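Local coordinates for protein hexokinase (Schistosoma mansoni, PDB 1BDG) that binds glucose and probably catalyses the ATP-dependent phosphorylation of hexoses to hexose 6-phosphates, the first step of glycolysis, at residues K306-K318 / D349-V363. Numbering follows the deposited sequence.
Sequences KILFRGDLPERLK and DLHVPVVEPIDNRIV
R310 grips D359 end-on, NH1 and NH2 each donating to D359 OD2 at 3.0 Å. Both approach from the syn side of that oxygen, while E356 N reaches the anti side of D359 OD2 at 2.9 Å, giving it three donors. D359 OD1 accepts from F309 N at 3.1 Å, met from well above the carboxylate plane. Bends at chi2 and chi3 (59° and 57°) fold the R310 chain back, with E356 lying over one face of its guanidinium; E356 OE1 sits 3.4 Å from R310 NH1, a salt bridge of charge alone. E356 is the N-cap of helix 357-389; by accepting from E356, F309 and R310, D359 in the first turn joins the helix start to the loop after helix 288-304, in what is probably the large subdomain. The F309 ring is sandwiched: V352 CG1 makes a CH-pi contact over its centre, 3.8 Å from the centroid, and L308 CD1 covers the opposite face nearer the rim. L308 CD2 lies 3.6 Å from I362 CG2, the two side chains antiparallel, with L308 CD1 against V363 CG2. Farther along 306-318, P314 CG rests against both V352 methyls. L317 CD2 packs 3.7 Å from L350 CD1, and L350 and R316 also touch Y327, probably an ATP-site residue.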
ATOM      1  N   LYS A 306       6.953  16.112  29.627  1.00 19.92           N
ATOM      2  CA  LYS A 306       8.308  16.482  30.018  1.00 20.49           C
ATOM      3  C   LYS A 306       9.334  15.328  29.923  1.00 19.47           C
ATOM      4  O   LYS A 306      10.413  15.396  30.515  1.00 17.91           O
ATOM      5  CB  LYS A 306       8.290  17.058  31.442  1.00 23.33           C
ATOM      6  CG  LYS A 306       7.973  18.555  31.545  1.00 28.09           C
ATOM      7  CD  LYS A 306       6.584  18.919  30.987  1.00 30.80           C
ATOM      8  CE  LYS A 306       6.241  20.402  31.219  1.00 29.23           C
ATOM      9  NZ  LYS A 306       4.882  20.733  30.691  1.00 27.76           N
ATOM     10  N   ILE A 307       9.017  14.288  29.158  1.00 18.94           N
ATOM     11  CA  ILE A 307       9.922  13.146  29.016  1.00 17.22           C
ATOM     12  C   ILE A 307      10.885  13.285  27.836  1.00 16.27           C
ATOM     13  O   ILE A 307      11.815  12.503  27.704  1.00 17.32           O
ATOM     14  CB  ILE A 307       9.134  11.809  28.951  1.00 16.70           C
ATOM     15  CG1 ILE A 307       8.127  11.744  30.116  1.00 17.97           C
ATOM     16  CG2 ILE A 307      10.077  10.616  29.093  1.00 16.79           C
ATOM     17  CD1 ILE A 307       7.250  10.485  30.178  1.00 14.09           C
ATOM     18  N   LEU A 308      10.683  14.301  27.005  1.00 13.74           N
ATOM     19  CA  LEU A 308      11.548  14.580  25.855  1.00 13.29           C
ATOM     20  C   LEU A 308      11.816  16.082  25.732  1.00 13.61           C
ATOM     21  O   LEU A 308      11.002  16.908  26.116  1.00 12.04           O
ATOM     22  CB  LEU A 308      10.923  14.108  24.531  1.00 12.93           C
ATOM     23  CG  LEU A 308      11.284  12.790  23.829  1.00 12.96           C
ATOM     24  CD1 LEU A 308      10.961  12.913  22.350  1.00 10.76           C
ATOM     25  CD2 LEU A 308      12.743  12.465  23.984  1.00 13.22           C
ATOM     26  N   PHE A 309      12.968  16.419  25.174  1.00 16.35           N
ATOM     27  CA  PHE A 309      13.379  17.808  24.951  1.00 19.11           C
ATOM     28  C   PHE A 309      13.014  18.782  26.086  1.00 18.97           C
ATOM     29  O   PHE A 309      12.658  19.932  25.839  1.00 18.73           O
ATOM     30  CB  PHE A 309      12.806  18.313  23.616  1.00 18.68           C
ATOM     31  CG  PHE A 309      12.911  17.313  22.479  1.00 19.75           C
ATOM     32  CD1 PHE A 309      14.011  16.470  22.360  1.00 18.95           C
ATOM     33  CD2 PHE A 309      11.899  17.230  21.516  1.00 18.62           C
ATOM     34  CE1 PHE A 309      14.103  15.564  21.305  1.00 20.22           C
ATOM     35  CE2 PHE A 309      11.988  16.324  20.460  1.00 18.70           C
ATOM     36  CZ  PHE A 309      13.092  15.492  20.358  1.00 18.69           C
ATOM     37  N   ARG A 310      13.117  18.314  27.326  1.00 18.75           N
ATOM     38  CA  ARG A 310      12.798  19.130  28.500  1.00 20.16           C
ATOM     39  C   ARG A 310      11.447  19.818  28.401  1.00 19.84           C
ATOM     40  O   ARG A 310      11.232  20.858  29.025  1.00 20.15           O
ATOM     41  CB  ARG A 310      13.897  20.173  28.761  1.00 19.32           C
ATOM     42  CG  ARG A 310      14.990  19.689  29.675  1.00 19.29           C
ATOM     43  CD  ARG A 310      15.635  18.460  29.082  1.00 21.62           C
ATOM     44  NE  ARG A 310      16.155  18.737  27.743  1.00 22.82           N
ATOM     45  CZ  ARG A 310      16.602  17.805  26.909  1.00 19.59           C
ATOM     46  NH1 ARG A 310      16.586  16.531  27.271  1.00 18.94           N
ATOM     47  NH2 ARG A 310      17.064  18.152  25.714  1.00 19.97           N
ATOM     48  N   GLY A 311      10.541  19.228  27.627  1.00 19.79           N
ATOM     49  CA  GLY A 311       9.212  19.793  27.462  1.00 20.01           C
ATOM     50  C   GLY A 311       9.052  20.761  26.302  1.00 21.14           C
ATOM     51  O   GLY A 311       7.964  21.283  26.090  1.00 22.79           O
ATOM     52  N   ASP A 312      10.129  21.044  25.573  1.00 21.54           N
ATOM     53  CA  ASP A 312      10.061  21.943  24.431  1.00 21.75           C
ATOM     54  C   ASP A 312       9.807  21.172  23.155  1.00 22.77           C
ATOM     55  O   ASP A 312      10.502  20.187  22.850  1.00 23.11           O
ATOM     56  CB  ASP A 312      11.367  22.716  24.257  1.00 24.59           C
ATOM     57  CG  ASP A 312      11.640  23.661  25.392  1.00 26.75           C
ATOM     58  OD1 ASP A 312      10.674  24.121  26.031  1.00 30.56           O
ATOM     59  OD2 ASP A 312      12.831  23.946  25.656  1.00 31.26           O
ATOM     60  N   LEU A 313       8.878  21.687  22.361  1.00 20.70           N
ATOM     61  CA  LEU A 313       8.503  21.083  21.092  1.00 20.86           C
ATOM     62  C   LEU A 313       9.017  22.045  20.018  1.00 20.63           C
ATOM     63  O   LEU A 313       8.820  23.250  20.132  1.00 20.38           O
ATOM     64  CB  LEU A 313       6.968  20.956  21.041  1.00 19.81           C
ATOM     65  CG  LEU A 313       6.202  20.360  19.853  1.00 19.08           C
ATOM     66  CD1 LEU A 313       6.432  18.877  19.784  1.00 15.50           C
ATOM     67  CD2 LEU A 313       4.716  20.643  20.024  1.00 16.39           C
ATOM     68  N   PRO A 314       9.763  21.540  19.018  1.00 21.46           N
ATOM     69  CA  PRO A 314      10.315  22.362  17.931  1.00 22.97           C
ATOM     70  C   PRO A 314       9.227  22.748  16.936  1.00 24.46           C
ATOM     71  O   PRO A 314       8.313  21.950  16.673  1.00 24.37           O
ATOM     72  CB  PRO A 314      11.317  21.430  17.251  1.00 21.97           C
ATOM     73  CG  PRO A 314      11.585  20.352  18.268  1.00 23.25           C
ATOM     74  CD  PRO A 314      10.245  20.153  18.915  1.00 22.77           C
ATOM     75  N   GLU A 315       9.371  23.936  16.344  1.00 24.53           N
ATOM     76  CA  GLU A 315       8.413  24.467  15.366  1.00 24.59           C
ATOM     77  C   GLU A 315       8.041  23.418  14.324  1.00 25.02           C
ATOM     78  O   GLU A 315       6.859  23.169  14.086  1.00 26.53           O
ATOM     79  CB  GLU A 315       8.992  25.719  14.680  1.00 23.65           C
ATOM     80  N   ARG A 316       9.063  22.779  13.756  1.00 25.26           N
ATOM     81  CA  ARG A 316       8.907  21.743  12.737  1.00 25.48           C
ATOM     82  C   ARG A 316       7.899  20.656  13.117  1.00 24.85           C
ATOM     83  O   ARG A 316       6.894  20.471  12.429  1.00 25.71           O
ATOM     84  CB  ARG A 316      10.267  21.120  12.430  1.00 26.27           C
ATOM     85  CG  ARG A 316      10.210  19.917  11.489  1.00 29.49           C
ATOM     86  CD  ARG A 316      10.536  20.248  10.024  1.00 31.80           C
ATOM     87  NE  ARG A 316      10.212  19.103   9.157  1.00 33.58           N
ATOM     88  CZ  ARG A 316      10.868  18.755   8.051  1.00 32.43           C
ATOM     89  NH1 ARG A 316      11.925  19.458   7.639  1.00 31.32           N
ATOM     90  NH2 ARG A 316      10.451  17.703   7.347  1.00 29.73           N
ATOM     91  N   LEU A 317       8.139  19.973  14.230  1.00 23.41           N
ATOM     92  CA  LEU A 317       7.248  18.906  14.703  1.00 21.77           C
ATOM     93  C   LEU A 317       5.842  19.363  15.141  1.00 22.00           C
ATOM     94  O   LEU A 317       5.163  18.668  15.908  1.00 20.58           O
ATOM     95  CB  LEU A 317       7.923  18.121  15.832  1.00 19.78           C
ATOM     96  CG  LEU A 317       9.117  17.279  15.381  1.00 20.68           C
ATOM     97  CD1 LEU A 317      10.022  16.937  16.563  1.00 18.83           C
ATOM     98  CD2 LEU A 317       8.609  16.034  14.646  1.00 18.29           C
ATOM     99  N   LYS A 318       5.453  20.573  14.739  1.00 22.83           N
ATOM    100  CA  LYS A 318       4.125  21.084  15.052  1.00 23.65           C
ATOM    101  C   LYS A 318       3.308  20.883  13.786  1.00 25.51           C
ATOM    102  O   LYS A 318       2.117  20.587  13.844  1.00 25.21           O
ATOM    103  CB  LYS A 318       4.176  22.563  15.438  1.00 24.37           C
ATOM    104  CG  LYS A 318       4.698  22.814  16.883  1.00 23.30           C
ATOM    105  N   ASP A 349      17.184  16.863  10.341  1.00 21.75           N
ATOM    106  CA  ASP A 349      15.939  16.784   9.601  1.00 22.11           C
ATOM    107  C   ASP A 349      14.857  17.567  10.344  1.00 22.98           C
ATOM    108  O   ASP A 349      14.250  18.468   9.768  1.00 23.43           O
ATOM    109  CB  ASP A 349      15.530  15.325   9.337  1.00 22.80           C
ATOM    110  CG  ASP A 349      16.496  14.598   8.390  1.00 23.62           C
ATOM    111  OD1 ASP A 349      16.995  15.222   7.419  1.00 24.07           O
ATOM    112  OD2 ASP A 349      16.765  13.397   8.621  1.00 23.86           O
ATOM    113  N   LEU A 350      14.710  17.322  11.646  1.00 24.18           N
ATOM    114  CA  LEU A 350      13.694  18.020  12.449  1.00 25.06           C
ATOM    115  C   LEU A 350      14.170  19.327  13.103  1.00 27.19           C
ATOM    116  O   LEU A 350      13.386  20.027  13.763  1.00 28.09           O
ATOM    117  CB  LEU A 350      13.131  17.093  13.526  1.00 22.86           C
ATOM    118  CG  LEU A 350      12.548  15.771  13.026  1.00 22.93           C
ATOM    119  CD1 LEU A 350      12.074  14.922  14.198  1.00 22.30           C
ATOM    120  CD2 LEU A 350      11.411  16.035  12.045  1.00 22.33           C
ATOM    121  N   HIS A 351      15.447  19.654  12.931  1.00 25.85           N
ATOM    122  CA  HIS A 351      16.005  20.871  13.511  1.00 27.29           C
ATOM    123  C   HIS A 351      15.747  21.043  15.033  1.00 26.62           C
ATOM    124  O   HIS A 351      15.698  22.187  15.516  1.00 28.28           O
ATOM    125  CB  HIS A 351      15.480  22.115  12.784  1.00 27.62           C
ATOM    126  CG  HIS A 351      15.616  22.062  11.293  1.00 32.36           C
ATOM    127  ND1 HIS A 351      16.065  20.947  10.613  1.00 33.97           N
ATOM    128  CD2 HIS A 351      15.337  22.991  10.345  1.00 33.57           C
ATOM    129  CE1 HIS A 351      16.052  21.189   9.309  1.00 33.06           C
ATOM    130  NE2 HIS A 351      15.617  22.423   9.123  1.00 33.64           N
ATOM    131  N   VAL A 352      15.515  19.966  15.783  1.00 22.94           N
ATOM    132  CA  VAL A 352      15.311  20.129  17.221  1.00 21.50           C
ATOM    133  C   VAL A 352      16.513  20.935  17.736  1.00 21.46           C
ATOM    134  O   VAL A 352      17.657  20.550  17.499  1.00 21.15           O
ATOM    135  CB  VAL A 352      15.297  18.782  17.966  1.00 21.40           C
ATOM    136  CG1 VAL A 352      15.007  19.007  19.445  1.00 21.33           C
ATOM    137  CG2 VAL A 352      14.257  17.856  17.379  1.00 24.18           C
ATOM    138  N   PRO A 353      16.265  22.063  18.425  1.00 20.65           N
ATOM    139  CA  PRO A 353      17.227  23.013  19.018  1.00 22.69           C
ATOM    140  C   PRO A 353      18.319  22.439  19.945  1.00 22.89           C
ATOM    141  O   PRO A 353      19.509  22.553  19.653  1.00 24.20           O
ATOM    142  CB  PRO A 353      16.311  23.967  19.783  1.00 22.28           C
ATOM    143  CG  PRO A 353      15.095  23.983  18.952  1.00 20.72           C
ATOM    144  CD  PRO A 353      14.892  22.526  18.660  1.00 20.12           C
ATOM    145  N   VAL A 354      17.923  21.913  21.101  1.00 20.95           N
ATOM    146  CA  VAL A 354      18.859  21.328  22.059  1.00 20.52           C
ATOM    147  C   VAL A 354      18.473  19.860  22.170  1.00 20.78           C
ATOM    148  O   VAL A 354      17.317  19.557  22.471  1.00 20.17           O
ATOM    149  CB  VAL A 354      18.712  21.968  23.455  1.00 20.00           C
ATOM    150  CG1 VAL A 354      19.792  21.476  24.380  1.00 19.10           C
ATOM    151  CG2 VAL A 354      18.750  23.475  23.344  1.00 20.50           C
ATOM    152  N   VAL A 355      19.434  18.960  21.946  1.00 20.28           N
ATOM    153  CA  VAL A 355      19.181  17.519  21.994  1.00 18.50           C
ATOM    154  C   VAL A 355      20.128  16.769  22.939  1.00 20.28           C
ATOM    155  O   VAL A 355      21.325  17.089  23.029  1.00 20.93           O
ATOM    156  CB  VAL A 355      19.268  16.906  20.576  1.00 17.56           C
ATOM    157  CG1 VAL A 355      20.642  17.129  20.006  1.00 18.49           C
ATOM    158  CG2 VAL A 355      18.954  15.415  20.603  1.00 18.95           C
ATOM    159  N   GLU A 356      19.594  15.754  23.620  1.00 20.53           N
ATOM    160  CA  GLU A 356      20.363  14.943  24.566  1.00 20.60           C
ATOM    161  C   GLU A 356      20.333  13.442  24.286  1.00 21.27           C
ATOM    162  O   GLU A 356      19.397  12.919  23.679  1.00 21.61           O
ATOM    163  CB  GLU A 356      19.829  15.128  25.989  1.00 19.64           C
ATOM    164  CG  GLU A 356      19.825  16.535  26.512  1.00 17.94           C
ATOM    165  CD  GLU A 356      19.833  16.574  28.022  1.00 20.22           C
ATOM    166  OE1 GLU A 356      19.480  15.554  28.655  1.00 20.26           O
ATOM    167  OE2 GLU A 356      20.212  17.620  28.584  1.00 20.25           O
ATOM    168  N   PRO A 357      21.345  12.717  24.772  1.00 24.05           N
ATOM    169  CA  PRO A 357      21.436  11.269  24.593  1.00 24.81           C
ATOM    170  C   PRO A 357      20.122  10.557  24.953  1.00 24.29           C
ATOM    171  O   PRO A 357      19.680   9.667  24.227  1.00 26.12           O
ATOM    172  CB  PRO A 357      22.579  10.893  25.534  1.00 24.71           C
ATOM    173  CG  PRO A 357      23.534  12.024  25.296  1.00 24.36           C
ATOM    174  CD  PRO A 357      22.623  13.246  25.297  1.00 26.34           C
ATOM    175  N   ILE A 358      19.483  10.952  26.049  1.00 22.08           N
ATOM    176  CA  ILE A 358      18.220  10.305  26.401  1.00 20.03           C
ATOM    177  C   ILE A 358      17.197  10.493  25.291  1.00 20.41           C
ATOM    178  O   ILE A 358      16.469   9.569  24.954  1.00 19.41           O
ATOM    179  CB  ILE A 358      17.565  10.863  27.659  1.00 19.96           C
ATOM    180  CG1 ILE A 358      18.391  11.991  28.253  1.00 19.79           C
ATOM    181  CG2 ILE A 358      17.242   9.735  28.624  1.00 16.38           C
ATOM    182  CD1 ILE A 358      17.535  12.990  29.020  1.00 23.43           C
ATOM    183  N   ASP A 359      17.158  11.691  24.713  1.00 19.82           N
ATOM    184  CA  ASP A 359      16.193  11.987  23.667  1.00 19.63           C
ATOM    185  C   ASP A 359      16.400  11.076  22.473  1.00 20.96           C
ATOM    186  O   ASP A 359      15.435  10.531  21.914  1.00 19.12           O
ATOM    187  CB  ASP A 359      16.287  13.449  23.238  1.00 19.74           C
ATOM    188  CG  ASP A 359      16.053  14.413  24.382  1.00 17.97           C
ATOM    189  OD1 ASP A 359      15.121  14.205  25.188  1.00 16.33           O
ATOM    190  OD2 ASP A 359      16.808  15.394  24.458  1.00 17.33           O
ATOM    191  N   ASN A 360      17.666  10.914  22.096  1.00 20.74           N
ATOM    192  CA  ASN A 360      18.034  10.065  20.974  1.00 19.86           C
ATOM    193  C   ASN A 360      17.636   8.630  21.284  1.00 20.82           C
ATOM    194  O   ASN A 360      16.965   7.972  20.476  1.00 22.22           O
ATOM    195  CB  ASN A 360      19.536  10.150  20.725  1.00 21.08           C
ATOM    196  CG  ASN A 360      19.961  11.482  20.146  1.00 22.02           C
ATOM    197  OD1 ASN A 360      21.139  11.841  20.194  1.00 22.23           O
ATOM    198  ND2 ASN A 360      19.022  12.201  19.544  1.00 24.59           N
ATOM    199  N   ARG A 361      18.026   8.154  22.463  1.00 19.68           N
ATOM    200  CA  ARG A 361      17.698   6.796  22.889  1.00 20.57           C
ATOM    201  C   ARG A 361      16.176   6.571  22.913  1.00 20.28           C
ATOM    202  O   ARG A 361      15.672   5.610  22.329  1.00 20.58           O
ATOM    203  CB  ARG A 361      18.311   6.500  24.260  1.00 19.34           C
ATOM    204  CG  ARG A 361      17.888   5.158  24.794  1.00 23.26           C
ATOM    205  CD  ARG A 361      18.874   4.572  25.763  1.00 24.81           C
ATOM    206  NE  ARG A 361      18.244   4.174  27.016  1.00 25.61           N
ATOM    207  CZ  ARG A 361      18.866   3.496  27.974  1.00 27.41           C
ATOM    208  NH1 ARG A 361      20.142   3.132  27.804  1.00 30.38           N
ATOM    209  NH2 ARG A 361      18.238   3.222  29.114  1.00 25.12           N
ATOM    210  N   ILE A 362      15.458   7.469  23.589  1.00 19.86           N
ATOM    211  CA  ILE A 362      13.995   7.423  23.676  1.00 17.54           C
ATOM    212  C   ILE A 362      13.376   7.414  22.273  1.00 18.11           C
ATOM    213  O   ILE A 362      12.495   6.611  22.004  1.00 18.79           O
ATOM    214  CB  ILE A 362      13.433   8.648  24.482  1.00 16.97           C
ATOM    215  CG1 ILE A 362      13.621   8.429  25.985  1.00 13.59           C
ATOM    216  CG2 ILE A 362      11.990   8.944  24.108  1.00 13.09           C
ATOM    217  CD1 ILE A 362      13.237   9.608  26.820  1.00 10.66           C
ATOM    218  N   VAL A 363      13.870   8.267  21.376  1.00 17.45           N
ATOM    219  CA  VAL A 363      13.337   8.343  20.016  1.00 18.07           C
ATOM    220  C   VAL A 363      13.598   7.114  19.131  1.00 18.35           C
ATOM    221  O   VAL A 363      12.743   6.744  18.328  1.00 18.65           O
ATOM    222  CB  VAL A 363      13.767   9.657  19.305  1.00 17.30           C
ATOM    223  CG1 VAL A 363      13.358   9.650  17.847  1.00 18.03           C
ATOM    224  CG2 VAL A 363      13.105  10.838  19.970  1.00 17.47           C
TER